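Local coordinates for protein oligogalacturonate lyase (Yersinia enterocolitica subsp. enterocolitica, PDB 3PE7) that probably cleaves short oligogalacturonates in the cytoplasm by beta-elimination, working as a manganese-binding lyase with a seven-bladed beta-propeller fold, at residues A[32-37]-A[349-354]; A[58-63]-A[82-87]. All coordinates share one frame; numbering follows the deposited sequence.

Interaction 1 of 2, residues A[32-37]-A[349-354]; sequences TCHRNY and RQVTHP. With MN (manganese (II) ion), chain B; ACT (acetate ion), chain E.
H34 and V351 bring the backbones closest, 6.4 Å between their CA atoms, where strand 33-34 passes a type I turn running from Q350 to H353, closed by a hydrogen bond from H353 N to Q350 O. V351 lays its CG2 methyl against the imidazole of H34, 4.0 Å from CD2, the two side chains crossing at about a right angle; the same methyl meets T32 CG2. With CG placed between its backbone N and carbonyl carbon (chi1 66°), the H34 ring leans forward along its own chain, toward the next residue, and ND1 donates to R35 O at 2.8 Å, nearly straight but from above the carbonyl plane. NE2 hydrogen-bonds T83 OG1. R35 sets CG near P354 O, while its NH2 hydrogen-bonds S357 OG and L366 O. Nearer the metal, the Y37 side chain crosses that of Q350 at about a right angle, Q350 CG lying at the ring edge, 3.5 Å from Y37 OH. The bent Q350 chain (chi2 -67°) carries OE1 to manganese at 2.1 Å and lets NE2 donate to acetate O at 3.0 Å. H353 binds the same ion through ND1 at 2.1 Å, its ring packed over Q350 CA. H287 and H355 complete the protein ligands, and the acetate, probably from the crystallisation liquor, chelates with both oxygens. The turn thus supplies two manganese ligands, and the bound acetate is consistent with the ion binding a substrate uronate carboxylate.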
ATOM      1  N   THR A  32      -0.514  19.799   1.506  1.00  8.74           N
ATOM      2  CA  THR A  32      -0.283  18.438   1.016  1.00  8.99           C
ATOM      3  C   THR A  32      -0.800  17.408   2.009  1.00  9.41           C
ATOM      4  O   THR A  32      -0.351  17.356   3.152  1.00  9.67           O
ATOM      5  CB  THR A  32       1.216  18.203   0.715  1.00  9.11           C
ATOM      6  OG1 THR A  32       1.588  19.054  -0.373  1.00  8.81           O
ATOM      7  CG2 THR A  32       1.500  16.732   0.362  1.00  8.60           C
ATOM      8  N   CYS A  33      -1.783  16.617   1.568  1.00  9.32           N
ATOM      9  CA  CYS A  33      -2.310  15.496   2.355  1.00  9.59           C
ATOM     10  C   CYS A  33      -2.411  14.282   1.438  1.00  9.08           C
ATOM     11  O   CYS A  33      -2.695  14.407   0.240  1.00  9.67           O
ATOM     12  CB  CYS A  33      -3.707  15.814   2.902  1.00  9.75           C
ATOM     13  SG  CYS A  33      -3.748  17.246   4.024  1.00 10.64           S
ATOM     14  N   HIS A  34      -2.184  13.103   1.984  1.00  8.58           N
ATOM     15  CA  HIS A  34      -2.254  11.912   1.148  1.00  8.07           C
ATOM     16  C   HIS A  34      -2.701  10.714   1.954  1.00  8.39           C
ATOM     17  O   HIS A  34      -2.516  10.656   3.169  1.00  8.54           O
ATOM     18  CB  HIS A  34      -0.880  11.602   0.524  1.00  8.31           C
ATOM     19  CG  HIS A  34       0.142  11.218   1.544  1.00  8.16           C
ATOM     20  ND1 HIS A  34       0.300   9.918   1.980  1.00  7.80           N
ATOM     21  CD2 HIS A  34       0.994  11.973   2.280  1.00  7.92           C
ATOM     22  CE1 HIS A  34       1.253   9.884   2.901  1.00  8.64           C
ATOM     23  NE2 HIS A  34       1.679  11.119   3.111  1.00  9.11           N
ATOM     24  N   ARG A  35      -3.295   9.745   1.265  1.00  8.87           N
ATOM     25  CA  ARG A  35      -3.661   8.497   1.930  1.00  9.32           C
ATOM     26  C   ARG A  35      -2.442   7.593   2.111  1.00  9.50           C
ATOM     27  O   ARG A  35      -1.405   7.812   1.482  1.00  9.05           O
ATOM     28  CB  ARG A  35      -4.750   7.812   1.107  1.00  9.88           C
ATOM     29  CG  ARG A  35      -4.167   7.183  -0.125  1.00 12.30           C
ATOM     30  CD  ARG A  35      -3.927   5.707   0.248  1.00 20.31           C
ATOM     31  NE  ARG A  35      -5.144   5.093  -0.111  1.00 14.54           N
ATOM     32  CZ  ARG A  35      -5.782   4.052   0.404  1.00 11.63           C
ATOM     33  NH1 ARG A  35      -5.369   3.311   1.449  1.00  9.64           N
ATOM     34  NH2 ARG A  35      -6.918   3.780  -0.200  1.00 10.19           N
ATOM     35  N   ASN A  36      -2.552   6.557   2.952  1.00  9.27           N
ATOM     36  CA  ASN A  36      -1.455   5.609   3.159  1.00  9.55           C
ATOM     37  C   ASN A  36      -1.372   4.567   2.032  1.00  8.82           C
ATOM     38  O   ASN A  36      -2.168   4.614   1.083  1.00  9.08           O
ATOM     39  CB  ASN A  36      -1.562   4.945   4.554  1.00  8.46           C
ATOM     40  CG  ASN A  36      -2.693   3.904   4.654  1.00 10.14           C
ATOM     41  OD1 ASN A  36      -2.697   3.072   5.575  1.00 10.28           O
ATOM     42  ND2 ASN A  36      -3.645   3.958   3.746  1.00  7.87           N
ATOM     43  N   TYR A  37      -0.432   3.634   2.116  1.00  9.72           N
ATOM     44  CA  TYR A  37      -0.380   2.572   1.121  1.00  9.85           C
ATOM     45  C   TYR A  37      -1.675   1.737   1.162  1.00 10.62           C
ATOM     46  O   TYR A  37      -2.231   1.476   2.241  1.00 10.07           O
ATOM     47  CB  TYR A  37       0.860   1.692   1.314  1.00 10.73           C
ATOM     48  CG  TYR A  37       2.160   2.339   0.888  1.00 11.71           C
ATOM     49  CD1 TYR A  37       2.224   3.180  -0.228  1.00 13.23           C
ATOM     50  CD2 TYR A  37       3.345   2.054   1.565  1.00 13.54           C
ATOM     51  CE1 TYR A  37       3.456   3.751  -0.636  1.00 14.07           C
ATOM     52  CE2 TYR A  37       4.558   2.604   1.169  1.00 14.65           C
ATOM     53  CZ  TYR A  37       4.612   3.446   0.076  1.00 15.40           C
ATOM     54  OH  TYR A  37       5.827   3.990  -0.297  1.00 17.58           O
ATOM     55  N   ARG A 349       8.103  10.225  -4.395  1.00 13.14           N
ATOM     56  CA  ARG A 349       7.630   9.679  -5.660  1.00 14.30           C
ATOM     57  C   ARG A 349       6.344   8.875  -5.515  1.00 13.97           C
ATOM     58  O   ARG A 349       5.868   8.327  -6.508  1.00 16.31           O
ATOM     59  CB  ARG A 349       8.697   8.770  -6.297  1.00 15.66           C
ATOM     60  CG  ARG A 349      10.131   9.312  -6.299  1.00 19.86           C
ATOM     61  CD  ARG A 349      10.216  10.626  -6.978  1.00 25.48           C
ATOM     62  NE  ARG A 349      11.587  11.097  -7.170  1.00 28.29           N
ATOM     63  CZ  ARG A 349      12.188  11.194  -8.352  1.00 30.55           C
ATOM     64  NH1 ARG A 349      11.546  10.845  -9.466  1.00 30.80           N
ATOM     65  NH2 ARG A 349      13.433  11.656  -8.420  1.00 30.12           N
ATOM     66  N   GLN A 350       5.791   8.790  -4.306  1.00 12.05           N
ATOM     67  CA  GLN A 350       4.531   8.060  -4.095  1.00 10.64           C
ATOM     68  C   GLN A 350       3.374   8.980  -3.775  1.00 10.15           C
ATOM     69  O   GLN A 350       2.211   8.570  -3.845  1.00  9.79           O
ATOM     70  CB  GLN A 350       4.676   7.034  -2.947  1.00 10.17           C
ATOM     71  CG  GLN A 350       5.571   5.820  -3.264  1.00 11.05           C
ATOM     72  CD  GLN A 350       4.999   4.910  -4.325  1.00 11.18           C
ATOM     73  OE1 GLN A 350       3.803   4.550  -4.292  1.00  9.84           O
ATOM     74  NE2 GLN A 350       5.851   4.507  -5.281  1.00 11.80           N
ATOM     75  N   VAL A 351       3.687  10.224  -3.409  1.00  8.94           N
ATOM     76  CA  VAL A 351       2.672  11.102  -2.810  1.00  8.22           C
ATOM     77  C   VAL A 351       1.458  11.384  -3.731  1.00  8.71           C
ATOM     78  O   VAL A 351       0.328  11.489  -3.249  1.00  8.48           O
ATOM     79  CB  VAL A 351       3.316  12.382  -2.261  1.00  9.07           C
ATOM     80  CG1 VAL A 351       3.776  13.316  -3.387  1.00  8.50           C
ATOM     81  CG2 VAL A 351       2.374  13.100  -1.313  1.00  7.89           C
ATOM     82  N   THR A 352       1.690  11.464  -5.048  1.00  7.90           N
ATOM     83  CA  THR A 352       0.581  11.698  -5.975  1.00  8.69           C
ATOM     84  C   THR A 352      -0.028  10.413  -6.523  1.00  8.08           C
ATOM     85  O   THR A 352      -0.925  10.483  -7.356  1.00  8.82           O
ATOM     86  CB  THR A 352       1.001  12.588  -7.175  1.00  7.78           C
ATOM     87  OG1 THR A 352       2.217  12.088  -7.735  1.00  9.41           O
ATOM     88  CG2 THR A 352       1.207  14.050  -6.718  1.00  9.67           C
ATOM     89  N   HIS A 353       0.446   9.245  -6.055  1.00  7.78           N
ATOM     90  CA  HIS A 353      -0.173   7.970  -6.464  1.00  8.82           C
ATOM     91  C   HIS A 353      -1.596   7.868  -5.905  1.00  7.96           C
ATOM     92  O   HIS A 353      -1.793   8.041  -4.713  1.00  9.20           O
ATOM     93  CB  HIS A 353       0.671   6.787  -5.996  1.00  7.93           C
ATOM     94  CG  HIS A 353       1.922   6.598  -6.788  1.00  8.16           C
ATOM     95  ND1 HIS A 353       2.613   5.403  -6.816  1.00  9.30           N
ATOM     96  CD2 HIS A 353       2.603   7.451  -7.592  1.00  8.05           C
ATOM     97  CE1 HIS A 353       3.662   5.530  -7.609  1.00  8.97           C
ATOM     98  NE2 HIS A 353       3.675   6.759  -8.098  1.00 10.22           N
ATOM     99  N   PRO A 354      -2.590   7.591  -6.769  1.00  8.78           N
ATOM    100  CA  PRO A 354      -3.956   7.507  -6.223  1.00  7.23           C
ATOM    101  C   PRO A 354      -4.123   6.410  -5.168  1.00  7.48           C
ATOM    102  O   PRO A 354      -4.807   6.630  -4.166  1.00  7.56           O
ATOM    103  CB  PRO A 354      -4.821   7.237  -7.462  1.00  8.12           C
ATOM    104  CG  PRO A 354      -4.019   7.907  -8.608  1.00  8.22           C
ATOM    105  CD  PRO A 354      -2.577   7.641  -8.250  1.00  8.29           C
TER
HETATM  106 MN    MN B 389       2.425   3.628  -5.638  1.00  7.45          MN
HETATM  107  C   ACT E 392       3.863   1.587  -5.741  1.00 19.53           C
HETATM  108  O   ACT E 392       4.039   2.479  -6.648  1.00 18.31           O
HETATM  109  OXT ACT E 392       2.918   1.739  -4.877  1.00 18.10           O
HETATM  110  CH3 ACT E 392       4.758   0.396  -5.678  1.00 20.49           C

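Interaction 2 of 2, residues A[58-63]-A[82-87]; sequences GPWNYY and NTFGGF
Y62 joins the two segments through its hydroxyl, which donates to N82 O at 2.6 Å, in the carbonyl plane and on a lone pair. Y62 OH also accepts a weak hydrogen bond from G86 N at 2.8 Å, bent to 123°, so N82 and G86, four residues apart, both meet one oxygen. Within the loop, N82 OD1 receives F84 N at 2.8 Å as an Asx turn, and G85 N from above its carbonyl plane. T83 then packs over the Y62 ring: CG2 sits 4.3 Å from the ring centroid, 12° off the normal, a CH-pi contact, and also touches W60 O. T83 OG1, held between its backbone N and carbonyl carbon (chi1 50°), lies at the edge of the W60 indole, though its hydrogen bond is with H34. Farther out, W60 CZ3 and F84 CE1 meet edge to edge at 4.1 Å, while the indole NE1 hydrogen-bonds E346. The contact fastens the loop leading to strand 87-88, which starts the next propeller sheet, to strand 61-66 of the preceding one. A buried tyrosine hydroxyl bonded to a carbonyl and weakly to an amide, with the Asx turn behind it, probably limits how the glycine-containing loop can shift.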
ATOM      1  N   GLY A  58       3.736  21.516   9.340  1.00 11.51           N
ATOM      2  CA  GLY A  58       5.006  21.834   8.650  1.00 11.62           C
ATOM      3  C   GLY A  58       5.547  20.623   7.912  1.00 11.78           C
ATOM      4  O   GLY A  58       5.501  20.582   6.674  1.00 11.07           O
ATOM      5  N   PRO A  59       6.024  19.616   8.667  1.00 11.29           N
ATOM      6  CA  PRO A  59       6.403  18.378   7.991  1.00 10.87           C
ATOM      7  C   PRO A  59       5.169  17.519   7.730  1.00 10.55           C
ATOM      8  O   PRO A  59       4.060  17.954   7.982  1.00 10.42           O
ATOM      9  CB  PRO A  59       7.330  17.683   8.982  1.00 11.73           C
ATOM     10  CG  PRO A  59       6.984  18.247  10.320  1.00 12.64           C
ATOM     11  CD  PRO A  59       6.190  19.536  10.132  1.00 11.39           C
ATOM     12  N   TRP A  60       5.376  16.335   7.170  1.00 10.19           N
ATOM     13  CA  TRP A  60       4.267  15.388   6.963  1.00  9.53           C
ATOM     14  C   TRP A  60       4.140  14.485   8.182  1.00  9.01           C
ATOM     15  O   TRP A  60       5.093  13.786   8.554  1.00 10.12           O
ATOM     16  CB  TRP A  60       4.523  14.552   5.703  1.00  9.32           C
ATOM     17  CG  TRP A  60       4.664  15.368   4.425  1.00  8.79           C
ATOM     18  CD1 TRP A  60       4.689  16.745   4.305  1.00  8.69           C
ATOM     19  CD2 TRP A  60       4.816  14.855   3.102  1.00  9.87           C
ATOM     20  NE1 TRP A  60       4.833  17.099   2.974  1.00  9.32           N
ATOM     21  CE2 TRP A  60       4.932  15.958   2.223  1.00  9.72           C
ATOM     22  CE3 TRP A  60       4.871  13.563   2.564  1.00 10.63           C
ATOM     23  CZ2 TRP A  60       5.095  15.800   0.835  1.00  9.28           C
ATOM     24  CZ3 TRP A  60       5.049  13.409   1.205  1.00 10.84           C
ATOM     25  CH2 TRP A  60       5.169  14.518   0.351  1.00 10.81           C
ATOM     26  N   ASN A  61       2.957  14.504   8.796  1.00  9.35           N
ATOM     27  CA  ASN A  61       2.681  13.723  10.005  1.00  8.61           C
ATOM     28  C   ASN A  61       1.372  12.957   9.862  1.00  9.53           C
ATOM     29  O   ASN A  61       0.611  13.190   8.920  1.00  9.05           O
ATOM     30  CB  ASN A  61       2.544  14.652  11.205  1.00  9.87           C
ATOM     31  CG  ASN A  61       3.840  15.391  11.526  1.00  8.82           C
ATOM     32  OD1 ASN A  61       4.865  14.773  11.879  1.00 12.47           O
ATOM     33  ND2 ASN A  61       3.791  16.695  11.448  1.00  8.88           N
ATOM     34  N   TYR A  62       1.120  12.020  10.786  1.00  8.58           N
ATOM     35  CA  TYR A  62      -0.168  11.315  10.775  1.00  8.98           C
ATOM     36  C   TYR A  62      -1.288  12.071  11.461  1.00  9.32           C
ATOM     37  O   TYR A  62      -1.066  12.748  12.475  1.00 10.17           O
ATOM     38  CB  TYR A  62      -0.027   9.928  11.422  1.00  8.67           C
ATOM     39  CG  TYR A  62       0.655   8.923  10.538  1.00  8.02           C
ATOM     40  CD1 TYR A  62      -0.045   8.300   9.500  1.00  8.08           C
ATOM     41  CD2 TYR A  62       1.992   8.581  10.739  1.00  7.31           C
ATOM     42  CE1 TYR A  62       0.576   7.354   8.675  1.00  7.78           C
ATOM     43  CE2 TYR A  62       2.611   7.647   9.929  1.00  8.38           C
ATOM     44  CZ  TYR A  62       1.904   7.036   8.920  1.00  7.51           C
ATOM     45  OH  TYR A  62       2.552   6.133   8.123  1.00  9.66           O
ATOM     46  N   TYR A  63      -2.498  11.919  10.904  1.00  9.32           N
ATOM     47  CA  TYR A  63      -3.727  12.483  11.439  1.00  9.39           C
ATOM     48  C   TYR A  63      -4.812  11.428  11.438  1.00  9.55           C
ATOM     49  O   TYR A  63      -4.774  10.515  10.623  1.00  9.57           O
ATOM     50  CB  TYR A  63      -4.191  13.670  10.579  1.00 10.20           C
ATOM     51  CG  TYR A  63      -3.266  14.844  10.680  1.00 10.31           C
ATOM     52  CD1 TYR A  63      -3.569  15.928  11.505  1.00 11.43           C
ATOM     53  CD2 TYR A  63      -2.071  14.871   9.961  1.00 12.08           C
ATOM     54  CE1 TYR A  63      -2.677  17.008  11.630  1.00 11.11           C
ATOM     55  CE2 TYR A  63      -1.179  15.934  10.082  1.00 11.55           C
ATOM     56  CZ  TYR A  63      -1.500  17.004  10.908  1.00 12.27           C
ATOM     57  OH  TYR A  63      -0.617  18.055  11.024  1.00 12.82           O
ATOM     58  N   ASN A  82       7.466   8.418   8.331  1.00 12.25           N
ATOM     59  CA  ASN A  82       7.086   7.856   7.045  1.00 11.21           C
ATOM     60  C   ASN A  82       5.577   7.726   7.108  1.00 10.21           C
ATOM     61  O   ASN A  82       5.051   6.888   7.842  1.00  9.87           O
ATOM     62  CB  ASN A  82       7.735   6.497   6.816  1.00 11.53           C
ATOM     63  CG  ASN A  82       7.310   5.858   5.513  1.00 14.06           C
ATOM     64  OD1 ASN A  82       6.122   5.837   5.164  1.00 12.97           O
ATOM     65  ND2 ASN A  82       8.286   5.301   4.790  1.00 15.66           N
ATOM     66  N   THR A  83       4.899   8.589   6.360  1.00 10.42           N
ATOM     67  CA  THR A  83       3.443   8.690   6.414  1.00  9.46           C
ATOM     68  C   THR A  83       2.735   7.731   5.450  1.00  9.34           C
ATOM     69  O   THR A  83       1.500   7.783   5.292  1.00  9.76           O
ATOM     70  CB  THR A  83       2.946  10.141   6.193  1.00  9.91           C
ATOM     71  OG1 THR A  83       3.557  10.692   5.012  1.00 10.38           O
ATOM     72  CG2 THR A  83       3.290  11.000   7.422  1.00  9.29           C
ATOM     73  N   PHE A  84       3.492   6.831   4.834  1.00  9.10           N
ATOM     74  CA  PHE A  84       2.879   5.918   3.876  1.00  9.14           C
ATOM     75  C   PHE A  84       2.677   4.523   4.442  1.00  9.12           C
ATOM     76  O   PHE A  84       1.665   3.877   4.168  1.00  8.35           O
ATOM     77  CB  PHE A  84       3.718   5.840   2.587  1.00  8.10           C
ATOM     78  CG  PHE A  84       3.688   7.118   1.801  1.00  9.51           C
ATOM     79  CD1 PHE A  84       4.512   8.193   2.174  1.00 10.44           C
ATOM     80  CD2 PHE A  84       2.822   7.267   0.726  1.00  9.88           C
ATOM     81  CE1 PHE A  84       4.475   9.381   1.458  1.00 10.92           C
ATOM     82  CE2 PHE A  84       2.781   8.445   0.009  1.00 10.26           C
ATOM     83  CZ  PHE A  84       3.598   9.497   0.375  1.00 10.79           C
ATOM     84  N   GLY A  85       3.646   4.063   5.225  1.00  9.32           N
ATOM     85  CA  GLY A  85       3.655   2.666   5.659  1.00  9.79           C
ATOM     86  C   GLY A  85       2.772   2.360   6.858  1.00  9.78           C
ATOM     87  O   GLY A  85       2.643   1.190   7.233  1.00 10.95           O
ATOM     88  N   GLY A  86       2.188   3.391   7.463  1.00 10.11           N
ATOM     89  CA  GLY A  86       1.497   3.246   8.752  1.00 10.03           C
ATOM     90  C   GLY A  86       0.173   2.531   8.623  1.00 10.49           C
ATOM     91  O   GLY A  86      -0.454   2.569   7.572  1.00 11.25           O
ATOM     92  N   PHE A  87      -0.243   1.880   9.708  1.00  9.79           N
ATOM     93  CA  PHE A  87      -1.514   1.157   9.715  1.00 10.20           C
ATOM     94  C   PHE A  87      -2.158   1.183  11.097  1.00 10.78           C
ATOM     95  O   PHE A  87      -1.489   1.337  12.124  1.00 10.85           O
ATOM     96  CB  PHE A  87      -1.323  -0.278   9.226  1.00 10.30           C
ATOM     97  CG  PHE A  87      -0.396  -1.109  10.082  1.00 10.38           C
ATOM     98  CD1 PHE A  87      -0.901  -1.899  11.115  1.00 11.21           C
ATOM     99  CD2 PHE A  87       0.977  -1.116   9.839  1.00 12.34           C
ATOM    100  CE1 PHE A  87      -0.030  -2.691  11.910  1.00 11.33           C
ATOM    101  CE2 PHE A  87       1.858  -1.907  10.617  1.00 11.00           C
ATOM    102  CZ  PHE A  87       1.361  -2.689  11.651  1.00 11.67           C
TER

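The two contacts lie about 10 Å apart between centres and are joined directly: H34 NE2 of interaction 1 meets T83 OG1 of interaction 2 at 2.7 Å, a probable hydrogen bond, and Y37 N probably bonds F84 O at 2.9 Å. F84 also stacks on the H34 ring and meets that of Y37, while V351 touches W60, so all four segments pack together. Interaction 1 provides Q350 and H353 to the manganese; interaction 2 stands behind it, the F84 side chain at its nearest atoms about 7 Å from the ion and about 4 Å from the Q350 side chain. F84 is thus probably a second-shell residue of the metal site, beside Q350 and against the Y37 ring.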